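Local atomic coordinates of amidase, hydantoinase/carbamoylase family (Burkholderia vietnamiensis, PDB entry 5I4M), a protein that probably hydrolyses N-carbamoyl-L-amino acids to the free amino acids, as a dimeric, two-zinc amidase of the peptidase M20 family. Residues A62-V67 and I191-D196; V85-A90 and V141-W146; Y237-T242 and V302-D307; R257-G262 and I334-A339; P311-L316 and I343-P348. All coordinates share one frame; numbering follows the deposited sequence. Where two conformers were deposited one is given.

Interaction 1 (A62-V67 and I191-D196); sequences ARDLIV and IGYAGD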
# COMPACT_ATOMS: atom_id res chain seq x y z
N ALA A 62 19.94 1.93 -20.10
CA ALA A 62 19.39 1.50 -21.39
C ALA A 62 19.50 2.61 -22.43
O ALA A 62 19.87 2.35 -23.59
CB ALA A 62 17.93 1.05 -21.25
N ARG A 63 19.16 3.84 -22.04
CA ARG A 63 19.35 4.99 -22.93
C ARG A 63 20.80 5.12 -23.37
O ARG A 63 21.09 5.24 -24.57
CB ARG A 63 18.91 6.27 -22.22
CG ARG A 63 17.42 6.37 -21.94
CD ARG A 63 17.15 7.37 -20.81
NE ARG A 63 15.74 7.71 -20.77
CZ ARG A 63 15.20 8.80 -21.32
NH1 ARG A 63 15.97 9.71 -21.92
NH2 ARG A 63 13.88 8.98 -21.25
N ASP A 64 21.73 5.13 -22.41
CA ASP A 64 23.15 5.27 -22.75
C ASP A 64 23.58 4.20 -23.75
O ASP A 64 24.32 4.48 -24.70
CB ASP A 64 24.02 5.16 -21.50
CG ASP A 64 23.88 6.35 -20.56
OD1 ASP A 64 23.25 7.37 -20.91
OD2 ASP A 64 24.44 6.26 -19.44
N LEU A 65 23.16 2.96 -23.51
CA LEU A 65 23.61 1.85 -24.34
C LEU A 65 23.12 2.00 -25.77
O LEU A 65 23.89 1.87 -26.73
CB LEU A 65 23.12 0.53 -23.74
CG LEU A 65 23.45 -0.75 -24.51
CD1 LEU A 65 24.95 -1.01 -24.57
CD2 LEU A 65 22.74 -1.95 -23.89
N ILE A 66 21.84 2.33 -25.92
CA ILE A 66 21.23 2.45 -27.24
C ILE A 66 21.78 3.66 -27.97
O ILE A 66 22.08 3.60 -29.17
CB ILE A 66 19.70 2.48 -27.09
CG1 ILE A 66 19.24 1.15 -26.48
CG2 ILE A 66 19.03 2.74 -28.44
CD1 ILE A 66 17.82 1.16 -25.93
N VAL A 67 21.95 4.79 -27.27
CA VAL A 67 22.59 5.96 -27.88
C VAL A 67 23.97 5.59 -28.42
O VAL A 67 24.34 5.99 -29.54
CB VAL A 67 22.66 7.12 -26.87
CG1 VAL A 67 23.67 8.17 -27.31
CG2 VAL A 67 21.27 7.74 -26.69
N ILE A 191 19.88 11.96 -14.14
CA ILE A 191 20.45 10.92 -15.00
C ILE A 191 21.09 11.50 -16.26
O ILE A 191 21.53 10.73 -17.12
CB ILE A 191 19.41 9.86 -15.42
CG1 ILE A 191 18.33 10.44 -16.34
CG2 ILE A 191 18.80 9.19 -14.19
CD1 ILE A 191 17.62 9.37 -17.18
N GLY A 192 21.13 12.82 -16.39
CA GLY A 192 21.86 13.41 -17.50
C GLY A 192 21.09 13.51 -18.79
O GLY A 192 21.71 13.65 -19.85
N TYR A 193 19.76 13.46 -18.74
CA TYR A 193 18.93 13.59 -19.93
C TYR A 193 18.02 14.81 -19.87
O TYR A 193 16.96 14.82 -20.51
CB TYR A 193 18.13 12.31 -20.17
CG TYR A 193 18.99 11.25 -20.83
CD1 TYR A 193 19.08 11.15 -22.21
CD2 TYR A 193 19.76 10.39 -20.07
CE1 TYR A 193 19.90 10.20 -22.83
CE2 TYR A 193 20.58 9.44 -20.67
CZ TYR A 193 20.65 9.35 -22.04
OH TYR A 193 21.47 8.40 -22.60
N ALA A 194 18.41 15.84 -19.13
CA ALA A 194 17.74 17.14 -19.22
C ALA A 194 18.31 17.86 -20.44
O ALA A 194 19.26 18.63 -20.34
CB ALA A 194 17.93 17.96 -17.95
N GLY A 195 17.72 17.58 -21.60
CA GLY A 195 18.31 17.98 -22.86
C GLY A 195 18.08 19.44 -23.20
O GLY A 195 17.30 20.16 -22.56
N ASP A 196 18.76 19.87 -24.27
CA ASP A 196 18.79 21.27 -24.68
C ASP A 196 17.87 21.58 -25.85
O ASP A 196 17.55 22.76 -26.06
CB ASP A 196 20.21 21.68 -25.07
CG ASP A 196 20.81 20.77 -26.13
OD1 ASP A 196 20.75 19.53 -25.97
OD2 ASP A 196 21.33 21.29 -27.13
O HOH W 1 23.81 9.55 -19.19
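The Tyr193 ring lies against Arg63, the two side chains running past each other in opposite directions, and this pair is the tightly packed part of the contact. Arg63 CD sits over the centre of one ring face, 4.0 Å from the centroid, in a CH-pi contact. The guanidinium follows over the same ring as a cation-pi partner, with CZ 4.9 Å from the centroid and its plane turned 67° from that of the ring. Arginine suits the place because its extended methylene chain covers the aromatic face while its charged end travels on to Gly83 O and Thr147 OG1, which accept from NH1 and NH2. At the far end of the ring the phenol oxygen Tyr193 OH lies 3.4 Å from Arg63 CB and donates a hydrogen bond of 2.7 Å to Asp64 OD1. That acceptor lies near the ring plane and uses its anti lone pair, turned from OD2; OD2 in turn pairs with Lys60.

The looser, wetter side begins at Asp64, which is partly exposed. There a water donates to Asp64 OD1 and, over a longer 3.3 Å, to Ile191 O. Gly192, with positive phi, closes helix 184-191 in a Schellman motif and lets the chain turn so that Tyr193 can reach back. The contact thus ties the loop after that helix to helix 57-72, and Arg63, Val67 and Tyr193 all rest on Val85 of strand 85-89.

Interaction 2 (V85-A90 and V141-W146); sequences VFMRRA and VEVVIW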
# COMPACT_ATOMS: atom_id res chain seq x y z
N VAL A 85 14.93 11.18 -26.81
CA VAL A 85 16.22 10.99 -27.48
C VAL A 85 15.96 10.77 -28.96
O VAL A 85 15.23 9.84 -29.33
CB VAL A 85 16.98 9.79 -26.89
CG1 VAL A 85 18.34 9.65 -27.58
CG2 VAL A 85 17.12 9.91 -25.38
N PHE A 86 16.58 11.59 -29.81
CA PHE A 86 16.39 11.54 -31.25
C PHE A 86 17.68 11.09 -31.92
O PHE A 86 18.69 11.81 -31.87
CB PHE A 86 15.92 12.89 -31.77
CG PHE A 86 14.64 13.35 -31.14
CD1 PHE A 86 14.64 14.05 -29.94
CD2 PHE A 86 13.42 13.05 -31.73
CE1 PHE A 86 13.45 14.46 -29.34
CE2 PHE A 86 12.22 13.44 -31.14
CZ PHE A 86 12.24 14.15 -29.95
N MET A 87 17.65 9.91 -32.52
CA MET A 87 18.80 9.33 -33.20
C MET A 87 18.53 9.40 -34.69
O MET A 87 17.64 8.71 -35.20
CB MET A 87 19.03 7.91 -32.71
CG MET A 87 19.41 7.84 -31.23
SD MET A 87 19.07 6.26 -30.41
CE MET A 87 17.33 6.46 -29.98
N ARG A 88 19.29 10.24 -35.39
CA ARG A 88 18.96 10.67 -36.74
C ARG A 88 19.94 10.11 -37.76
O ARG A 88 21.16 10.26 -37.61
CB ARG A 88 18.96 12.20 -36.81
CG ARG A 88 18.70 12.80 -38.17
CD ARG A 88 18.58 14.30 -38.01
NE ARG A 88 18.51 15.01 -39.28
CZ ARG A 88 17.39 15.52 -39.80
NH1 ARG A 88 16.22 15.38 -39.17
NH2 ARG A 88 17.46 16.17 -40.96
N ARG A 89 19.41 9.48 -38.81
CA ARG A 89 20.20 9.05 -39.96
C ARG A 89 19.90 10.00 -41.12
O ARG A 89 18.77 10.05 -41.61
CB ARG A 89 19.87 7.61 -40.35
CG ARG A 89 20.72 7.05 -41.52
CD ARG A 89 20.23 5.67 -41.92
NE ARG A 89 21.13 4.97 -42.84
CZ ARG A 89 21.03 4.99 -44.16
NH1 ARG A 89 20.08 5.70 -44.76
NH2 ARG A 89 21.90 4.29 -44.89
N ALA A 90 20.92 10.74 -41.55
CA ALA A 90 20.74 11.77 -42.58
C ALA A 90 20.10 11.19 -43.83
O ALA A 90 20.32 10.04 -44.21
CB ALA A 90 22.09 12.40 -42.93
N VAL A 141 15.81 9.80 -41.52
CA VAL A 141 15.10 8.81 -40.72
C VAL A 141 15.57 8.96 -39.28
O VAL A 141 16.76 9.17 -39.03
CB VAL A 141 15.36 7.38 -41.25
CG1 VAL A 141 14.94 6.34 -40.24
CG2 VAL A 141 14.63 7.18 -42.60
N GLU A 142 14.64 8.89 -38.33
CA GLU A 142 15.00 9.01 -36.92
C GLU A 142 14.40 7.88 -36.11
O GLU A 142 13.29 7.42 -36.40
CB GLU A 142 14.53 10.36 -36.33
CG GLU A 142 15.21 11.58 -36.93
CD GLU A 142 14.81 12.87 -36.23
OE1 GLU A 142 15.20 13.95 -36.70
OE2 GLU A 142 14.09 12.80 -35.21
N VAL A 143 15.13 7.43 -35.09
CA VAL A 143 14.61 6.55 -34.04
C VAL A 143 14.55 7.36 -32.75
O VAL A 143 15.51 8.05 -32.41
CB VAL A 143 15.49 5.31 -33.85
CG1 VAL A 143 14.83 4.33 -32.88
CG2 VAL A 143 15.76 4.66 -35.19
N VAL A 144 13.42 7.27 -32.04
CA VAL A 144 13.19 8.09 -30.85
C VAL A 144 12.99 7.18 -29.65
O VAL A 144 12.33 6.13 -29.75
CB VAL A 144 11.97 9.02 -31.05
CG1 VAL A 144 11.82 9.96 -29.85
CG2 VAL A 144 12.13 9.86 -32.33
N ILE A 145 13.57 7.57 -28.51
CA ILE A 145 13.15 7.08 -27.20
C ILE A 145 12.30 8.17 -26.55
O ILE A 145 12.80 9.27 -26.30
CB ILE A 145 14.34 6.73 -26.31
CG1 ILE A 145 15.19 5.62 -26.94
CG2 ILE A 145 13.83 6.30 -24.92
CD1 ILE A 145 16.55 5.45 -26.32
N TRP A 146 11.04 7.85 -26.26
CA TRP A 146 10.17 8.80 -25.58
C TRP A 146 10.20 8.56 -24.08
O TRP A 146 10.14 7.42 -23.62
CB TRP A 146 8.72 8.68 -26.08
CG TRP A 146 8.57 8.92 -27.55
CD1 TRP A 146 8.39 7.97 -28.52
CD2 TRP A 146 8.56 10.18 -28.23
NE1 TRP A 146 8.28 8.56 -29.76
CE2 TRP A 146 8.37 9.92 -29.61
CE3 TRP A 146 8.69 11.51 -27.81
CZ2 TRP A 146 8.32 10.94 -30.57
CZ3 TRP A 146 8.63 12.53 -28.76
CH2 TRP A 146 8.45 12.23 -30.12
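Val85 to Arg89 pair with Ile145 to Val141 as antiparallel strands in the zinc-binding part of the M20 fold, joined by six backbone hydrogen bonds. Arg89 N to Val141 O is the shortest, at 2.7 Å.

Apolar side chains make much of the contact on each face, and beta-branched valines suit the extended strands. Beside Val143 and Ile145, the flexible Met87 bends at its last torsion (chi3 -83°), bringing CE to 3.8 Å from Ile145 CG1. On the other face, Val144 CG1 lies over the Phe86 ring, 4.2 Å from its centroid. Phe86 also turns an edge toward the face of Trp146 in an offset edge-to-face pair; the Trp146 side chain is about 5 Å from those of His104 and Glu149 at the metal site.

On the Phe86 face Arg88 NH1 gives Glu142 OE1 a salt bridge of 3.0 Å, in the guanidinium plane and on the anti lone pair. Arg202 makes a second salt bridge to OE1. A buried glutamate so held would probably stay ionised, its charge balanced by the two arginines.

Interaction 3 (Y237-T242 and V302-D307); sequences YEITFT and VFFTVD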
# COMPACT_ATOMS: atom_id res chain seq x y z
N TYR A 237 -7.91 8.38 -13.45
CA TYR A 237 -8.36 9.16 -12.30
C TYR A 237 -7.48 8.88 -11.10
O TYR A 237 -6.88 7.81 -10.98
CB TYR A 237 -9.81 8.82 -11.91
CG TYR A 237 -10.79 8.91 -13.04
CD1 TYR A 237 -10.90 7.89 -13.98
CD2 TYR A 237 -11.63 10.00 -13.16
CE1 TYR A 237 -11.81 7.97 -15.01
CE2 TYR A 237 -12.56 10.09 -14.19
CZ TYR A 237 -12.63 9.06 -15.11
OH TYR A 237 -13.54 9.14 -16.14
N GLU A 238 -7.46 9.85 -10.18
CA GLU A 238 -6.93 9.69 -8.84
C GLU A 238 -8.03 10.06 -7.85
O GLU A 238 -8.65 11.13 -7.98
CB GLU A 238 -5.69 10.57 -8.62
CG GLU A 238 -4.46 10.09 -9.40
CD GLU A 238 -3.21 10.94 -9.18
OE1 GLU A 238 -2.14 10.54 -9.68
OE2 GLU A 238 -3.30 11.99 -8.51
N ILE A 239 -8.28 9.19 -6.89
CA ILE A 239 -9.34 9.41 -5.91
C ILE A 239 -8.74 9.22 -4.52
O ILE A 239 -8.06 8.22 -4.27
CB ILE A 239 -10.52 8.44 -6.11
CG1 ILE A 239 -11.17 8.68 -7.47
CG2 ILE A 239 -11.56 8.65 -5.01
CD1 ILE A 239 -12.22 7.64 -7.84
N THR A 240 -8.97 10.18 -3.64
CA THR A 240 -8.67 10.00 -2.22
C THR A 240 -9.98 10.08 -1.45
O THR A 240 -10.72 11.06 -1.58
CB THR A 240 -7.68 11.04 -1.71
OG1 THR A 240 -6.43 10.90 -2.40
CG2 THR A 240 -7.45 10.87 -0.21
N PHE A 241 -10.30 9.02 -0.71
CA PHE A 241 -11.37 9.04 0.28
C PHE A 241 -10.77 9.39 1.64
O PHE A 241 -9.75 8.82 2.03
CB PHE A 241 -12.05 7.68 0.41
CG PHE A 241 -13.09 7.40 -0.63
CD1 PHE A 241 -13.90 8.40 -1.12
CD2 PHE A 241 -13.28 6.10 -1.08
CE1 PHE A 241 -14.89 8.12 -2.07
CE2 PHE A 241 -14.25 5.81 -2.02
CZ PHE A 241 -15.06 6.83 -2.51
N THR A 242 -11.42 10.29 2.37
CA THR A 242 -11.03 10.58 3.74
C THR A 242 -12.19 10.24 4.67
O THR A 242 -13.30 10.76 4.49
CB THR A 242 -10.60 12.03 3.91
OG1 THR A 242 -9.54 12.32 2.99
CG2 THR A 242 -10.11 12.26 5.34
N VAL A 302 -7.69 6.69 2.02
CA VAL A 302 -7.23 5.76 0.99
C VAL A 302 -7.14 6.50 -0.33
O VAL A 302 -8.10 7.14 -0.76
CB VAL A 302 -8.13 4.51 0.85
CG1 VAL A 302 -7.61 3.62 -0.29
CG2 VAL A 302 -8.18 3.72 2.17
N PHE A 303 -5.97 6.43 -0.95
CA PHE A 303 -5.74 6.92 -2.31
C PHE A 303 -5.80 5.74 -3.26
O PHE A 303 -5.25 4.67 -2.96
CB PHE A 303 -4.37 7.60 -2.39
CG PHE A 303 -3.89 7.88 -3.80
CD1 PHE A 303 -3.17 6.92 -4.51
CD2 PHE A 303 -4.14 9.10 -4.41
CE1 PHE A 303 -2.72 7.17 -5.81
CE2 PHE A 303 -3.69 9.36 -5.70
CZ PHE A 303 -2.98 8.39 -6.40
N PHE A 304 -6.44 5.93 -4.42
CA PHE A 304 -6.41 4.87 -5.42
C PHE A 304 -6.66 5.46 -6.80
O PHE A 304 -7.08 6.62 -6.94
CB PHE A 304 -7.42 3.75 -5.11
CG PHE A 304 -8.85 4.21 -5.06
CD1 PHE A 304 -9.37 4.80 -3.92
CD2 PHE A 304 -9.67 4.03 -6.15
CE1 PHE A 304 -10.69 5.22 -3.88
CE2 PHE A 304 -10.99 4.45 -6.12
CZ PHE A 304 -11.49 5.05 -4.98
N THR A 305 -6.37 4.66 -7.82
CA THR A 305 -6.45 5.08 -9.21
C THR A 305 -7.57 4.34 -9.92
O THR A 305 -7.96 3.23 -9.54
CB THR A 305 -5.13 4.82 -9.95
OG1 THR A 305 -4.82 3.42 -9.93
CG2 THR A 305 -4.00 5.60 -9.30
N VAL A 306 -8.10 4.97 -10.97
CA VAL A 306 -9.05 4.32 -11.85
C VAL A 306 -8.56 4.48 -13.27
O VAL A 306 -8.06 5.54 -13.66
CB VAL A 306 -10.47 4.90 -11.69
CG1 VAL A 306 -11.43 4.20 -12.64
CG2 VAL A 306 -10.92 4.72 -10.27
N ASP A 307 -8.67 3.39 -14.04
CA ASP A 307 -8.21 3.30 -15.42
C ASP A 307 -9.42 2.86 -16.23
O ASP A 307 -9.93 1.76 -16.02
CB ASP A 307 -7.06 2.29 -15.52
CG ASP A 307 -6.50 2.14 -16.94
OD1 ASP A 307 -7.27 1.86 -17.89
OD2 ASP A 307 -5.27 2.26 -17.08
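The Phe304 ring carries Ile239 CB on one face, 4.0 Å from the centroid and offset toward the rim, while Phe241 CD2 comes to its edge near the plane. A first torsion of 61° sets the Phe304 ring between its own backbone N and carbonyl carbon, bringing it across to Ile239. The branched isoleucine covers the ring broadly: CG2 is 3.6 Å from Phe304 CZ. Phe303, on the opposite face of the sheet, meets Thr240 OG1 at its ring edge, 3.5 Å from CD2. Its CE2-CZ edge crosses the Glu238 chain at a slant, CE2 3.7 Å from Glu238 CB; Glu238 OE1 pairs with Arg295 of the second subunit.

Six backbone bonds join these antiparallel strands. Most are regular, but Val306 N reaches Tyr237 O from well above the carbonyl plane, at 3.1 Å.

Strands 337-350 and 282-291 flank the pair. The face of Tyr237, Ile239, Phe241 and Phe304 is covered by helices 259-276 and 313-334, the two-helix layer of the M20 dimerisation domain.

Interaction 4 (R257-G262 and I334-A339); sequences RDALLG and IGLDTA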
# COMPACT_ATOMS: atom_id res chain seq x y z
N ARG A 257 -16.39 5.55 9.78
CA ARG A 257 -16.20 6.16 8.47
C ARG A 257 -14.91 5.56 7.91
O ARG A 257 -13.83 6.15 8.00
CB ARG A 257 -16.17 7.68 8.56
CG ARG A 257 -17.48 8.22 9.15
CD ARG A 257 -17.70 9.69 8.85
NE ARG A 257 -16.74 10.57 9.51
CZ ARG A 257 -15.93 11.41 8.88
NH1 ARG A 257 -15.09 12.18 9.56
NH2 ARG A 257 -15.94 11.49 7.55
N ASP A 258 -15.05 4.35 7.35
CA ASP A 258 -13.95 3.51 6.90
C ASP A 258 -13.63 3.83 5.44
O ASP A 258 -14.41 3.52 4.54
CB ASP A 258 -14.34 2.04 7.07
CG ASP A 258 -13.19 1.09 6.85
OD1 ASP A 258 -12.38 1.35 5.94
OD2 ASP A 258 -13.09 0.07 7.60
N ALA A 259 -12.46 4.45 5.21
CA ALA A 259 -12.10 4.85 3.85
C ALA A 259 -11.74 3.65 2.98
O ALA A 259 -11.89 3.71 1.76
CB ALA A 259 -10.95 5.85 3.87
N LEU A 260 -11.25 2.56 3.57
CA LEU A 260 -10.97 1.38 2.76
C LEU A 260 -12.26 0.65 2.39
O LEU A 260 -12.35 0.06 1.31
CB LEU A 260 -9.99 0.47 3.50
CG LEU A 260 -9.58 -0.82 2.77
CD1 LEU A 260 -8.98 -0.49 1.42
CD2 LEU A 260 -8.61 -1.64 3.62
N LEU A 261 -13.25 0.64 3.27
CA LEU A 261 -14.55 0.12 2.87
C LEU A 261 -15.07 0.86 1.65
O LEU A 261 -15.55 0.23 0.70
CB LEU A 261 -15.53 0.23 4.04
CG LEU A 261 -16.93 -0.36 3.82
CD1 LEU A 261 -16.85 -1.88 3.61
CD2 LEU A 261 -17.84 -0.01 4.97
N GLY A 262 -14.95 2.19 1.66
CA GLY A 262 -15.37 2.97 0.50
C GLY A 262 -14.55 2.65 -0.73
O GLY A 262 -15.09 2.37 -1.80
N ILE A 334 -21.29 6.12 3.40
CA ILE A 334 -20.36 5.92 4.51
C ILE A 334 -20.12 7.21 5.27
O ILE A 334 -19.94 7.20 6.49
CB ILE A 334 -19.04 5.33 3.97
CG1 ILE A 334 -19.29 3.97 3.31
CG2 ILE A 334 -17.98 5.20 5.09
CD1 ILE A 334 -18.09 3.44 2.56
N GLY A 335 -20.09 8.34 4.58
CA GLY A 335 -19.71 9.59 5.21
C GLY A 335 -18.25 9.92 4.96
O GLY A 335 -17.55 10.41 5.85
N LEU A 336 -17.78 9.65 3.76
CA LEU A 336 -16.41 9.97 3.37
C LEU A 336 -16.38 11.29 2.61
O LEU A 336 -17.34 11.64 1.91
CB LEU A 336 -15.84 8.85 2.49
CG LEU A 336 -15.87 7.44 3.08
CD1 LEU A 336 -15.44 6.41 2.02
CD2 LEU A 336 -14.95 7.36 4.30
N ASP A 337 -15.27 12.02 2.76
CA ASP A 337 -14.96 13.14 1.88
C ASP A 337 -14.24 12.60 0.64
O ASP A 337 -13.45 11.66 0.74
CB ASP A 337 -14.06 14.16 2.58
CG ASP A 337 -14.77 14.87 3.73
OD1 ASP A 337 -16.01 14.98 3.68
OD2 ASP A 337 -14.08 15.33 4.66
N THR A 338 -14.52 13.19 -0.52
CA THR A 338 -14.00 12.68 -1.78
C THR A 338 -13.19 13.75 -2.49
O THR A 338 -13.67 14.87 -2.70
CB THR A 338 -15.11 12.22 -2.72
OG1 THR A 338 -15.91 11.24 -2.06
CG2 THR A 338 -14.50 11.61 -3.98
N ALA A 339 -11.97 13.39 -2.89
CA ALA A 339 -11.17 14.19 -3.81
C ALA A 339 -11.00 13.35 -5.06
O ALA A 339 -10.32 12.32 -5.03
CB ALA A 339 -9.82 14.56 -3.20
O HOH W 2 -13.95 12.94 7.14
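Ile334 and Leu336 push their methyl ends against the first turn of helix 259-276, which here packs on the turn from helix 313-334 into strand 337-350, in the M20 dimerisation domain. Leu336 CD1 approaches Gly262 CA at 3.8 Å, and Ile334 CD1 comes closer still to that atom. Glycine suits this position because its bare CA lets both methyls come near. The other branch, Leu336 CD2, lies against Ala259 CA, while Leu261 CG is 4.2 Å from Ile334 CD1, the two side chains meeting at a slant.

Two ends of secondary structure position this shell. Asp258 is the N-cap of helix 259-276: its OD1 accepts from Leu261 N at 2.9 Å, met from above the carboxylate plane, and weakly from Leu260 N. Gly335 ends helix 313-334 with positive phi, a conformation that glycine adopts easily, and so swings the chain into strand 337-350. Farther out, Phe241 of strand 225-242 lies against both Ala259 and Leu336.

On the more exposed side Arg257 bends at chi3 (-67°), and its NH2 points at Gly335 O; a second conformer of this arginine exists, so that bond is doubtful. The firmer detail is Ile334 CD1, 3.4 Å from Gly262 CA.

Interaction 5 (P311-L316 and I343-P348); sequences PDDAVL and IFYYAP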
# COMPACT_ATOMS: atom_id res chain seq x y z
N PRO A 311 -13.06 2.12 -27.11
CA PRO A 311 -12.81 2.63 -28.47
C PRO A 311 -13.79 3.69 -28.92
O PRO A 311 -13.57 4.29 -29.98
CB PRO A 311 -12.93 1.38 -29.34
CG PRO A 311 -13.82 0.45 -28.54
CD PRO A 311 -13.40 0.68 -27.12
N ASP A 312 -14.87 3.92 -28.19
CA ASP A 312 -15.87 4.90 -28.55
C ASP A 312 -15.89 6.01 -27.50
O ASP A 312 -16.10 5.73 -26.32
CB ASP A 312 -17.25 4.26 -28.69
CG ASP A 312 -18.30 5.25 -29.11
OD1 ASP A 312 -18.75 6.01 -28.23
OD2 ASP A 312 -18.65 5.29 -30.30
N ASP A 313 -15.70 7.26 -27.94
CA ASP A 313 -15.59 8.37 -27.00
C ASP A 313 -16.87 8.55 -26.18
O ASP A 313 -16.81 8.84 -24.98
CB ASP A 313 -15.25 9.66 -27.76
CG ASP A 313 -14.69 10.75 -26.85
OD1 ASP A 313 -13.81 10.44 -26.02
OD2 ASP A 313 -15.13 11.91 -26.97
N ALA A 314 -18.03 8.36 -26.81
CA ALA A 314 -19.29 8.53 -26.08
C ALA A 314 -19.46 7.47 -25.00
O ALA A 314 -19.97 7.76 -23.91
CB ALA A 314 -20.47 8.50 -27.06
N VAL A 315 -19.07 6.23 -25.28
CA VAL A 315 -19.17 5.18 -24.27
C VAL A 315 -18.18 5.44 -23.15
O VAL A 315 -18.48 5.22 -21.97
CB VAL A 315 -18.96 3.80 -24.90
CG1 VAL A 315 -19.06 2.72 -23.83
CG2 VAL A 315 -19.99 3.57 -25.99
N LEU A 316 -16.97 5.89 -23.49
CA LEU A 316 -16.00 6.23 -22.46
C LEU A 316 -16.52 7.37 -21.59
O LEU A 316 -16.29 7.38 -20.38
CB LEU A 316 -14.66 6.59 -23.10
CG LEU A 316 -13.48 6.99 -22.22
CD1 LEU A 316 -13.14 5.86 -21.26
CD2 LEU A 316 -12.27 7.33 -23.10
N ILE A 343 -7.03 12.70 -14.19
CA ILE A 343 -5.68 13.21 -14.43
C ILE A 343 -5.21 12.99 -15.87
O ILE A 343 -4.13 13.47 -16.23
CB ILE A 343 -4.67 12.58 -13.46
CG1 ILE A 343 -4.52 11.08 -13.71
CG2 ILE A 343 -5.08 12.84 -12.00
CD1 ILE A 343 -3.18 10.52 -13.21
N PHE A 344 -6.01 12.31 -16.70
CA PHE A 344 -5.57 11.91 -18.03
C PHE A 344 -6.79 11.61 -18.88
O PHE A 344 -7.69 10.89 -18.44
CB PHE A 344 -4.67 10.67 -17.93
CG PHE A 344 -3.96 10.27 -19.21
CD1 PHE A 344 -3.24 11.20 -19.95
CD2 PHE A 344 -3.95 8.94 -19.62
CE1 PHE A 344 -2.55 10.82 -21.09
CE2 PHE A 344 -3.26 8.55 -20.77
CZ PHE A 344 -2.56 9.50 -21.51
N TYR A 345 -6.83 12.16 -20.10
CA TYR A 345 -7.89 11.82 -21.04
C TYR A 345 -7.39 12.07 -22.46
O TYR A 345 -6.80 13.12 -22.73
CB TYR A 345 -9.15 12.65 -20.77
CG TYR A 345 -10.13 12.67 -21.94
CD1 TYR A 345 -10.63 11.49 -22.47
CD2 TYR A 345 -10.56 13.87 -22.49
CE1 TYR A 345 -11.53 11.51 -23.56
CE2 TYR A 345 -11.45 13.89 -23.56
CZ TYR A 345 -11.93 12.71 -24.09
OH TYR A 345 -12.82 12.74 -25.16
N TYR A 346 -7.60 11.10 -23.34
CA TYR A 346 -7.54 11.37 -24.77
C TYR A 346 -8.59 10.55 -25.49
O TYR A 346 -8.90 9.42 -25.09
CB TYR A 346 -6.14 11.11 -25.36
CG TYR A 346 -5.64 9.69 -25.33
CD1 TYR A 346 -5.90 8.82 -26.39
CD2 TYR A 346 -4.88 9.22 -24.26
CE1 TYR A 346 -5.43 7.51 -26.39
CE2 TYR A 346 -4.40 7.91 -24.24
CZ TYR A 346 -4.68 7.07 -25.30
OH TYR A 346 -4.20 5.78 -25.27
N ALA A 347 -9.16 11.14 -26.52
CA ALA A 347 -10.20 10.48 -27.28
C ALA A 347 -9.59 9.36 -28.12
O ALA A 347 -8.40 9.41 -28.47
CB ALA A 347 -10.90 11.48 -28.19
N PRO A 348 -10.38 8.34 -28.46
CA PRO A 348 -9.95 7.37 -29.47
C PRO A 348 -9.48 8.11 -30.72
O PRO A 348 -10.02 9.17 -31.08
CB PRO A 348 -11.21 6.55 -29.76
CG PRO A 348 -12.10 6.77 -28.56
CD PRO A 348 -11.79 8.16 -28.08
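Tyr345 and Asp313 meet almost coplanar: the carboxylate and ring planes are only 14° apart, although the two side chains run at about a right angle. Tyr345 OH donates to Asp313 OD1 over 2.6 Å, on the syn lone pair, the side of the other oxygen, so that OD2 too is near, 3.0 Å from the hydroxyl. Asp313 stands in the first turn of helix 313-334, and its CG, anti to the backbone N (chi1 -161°), carries the carboxylate toward the strand. Tyrosine suits the strand position because its ring reaches from the strand to the helix start and ends in a donor. The contact thus joins the start of helix 313-334 to strand 337-350 near its end, within the M20 peptidase fold.

Around this bond the contacts are van der Waals. Pro348 CG lies against the carbonyl oxygen Pro311 O at 3.2 Å, and Pro348 CD is 3.8 Å from Asp313 CB; the compact, rigid proline ring fits between helix and strand. Leu316 CD2 meets the ring edge, 4.3 Å from Tyr345 CE1. Asp312 caps the helix, its OD1 accepting from Val315 N at 3.0 Å and weakly from Ala314 N.

Next along the strand, Tyr346 turns away from the helix to bond Gln234, a residue of the 3-phosphoglycerate site. For Asp313, the phenol donor and its place in the first helical turn would probably favour the ionised form.

Along the chain, interactions 1 and 2 come first, interaction 2 lying between the two segments of interaction 1. Their centres are about 13 Å apart, and Val85 and Met87 of strand 85-89 touch helix 57-72, packing helix on sheet. Interactions 3, 4 and 5 follow; the segments of 4 alternate with those of 3 and of 5, and strand 337-350 serves both 4 and 5. The centres of 3 and 4 are about 11 Å apart, with probable backbone hydrogen bonds Thr240 N to Ala339 O and Asp337 N to Thr242 O; both touch the second subunit. Interaction 5, centre about 27 Å from that of 4, sits at the other end of helix 313-334. Of these contacts, 1 and 2 belong to the zinc-binding part, 3 and 4 to the dimerisation part.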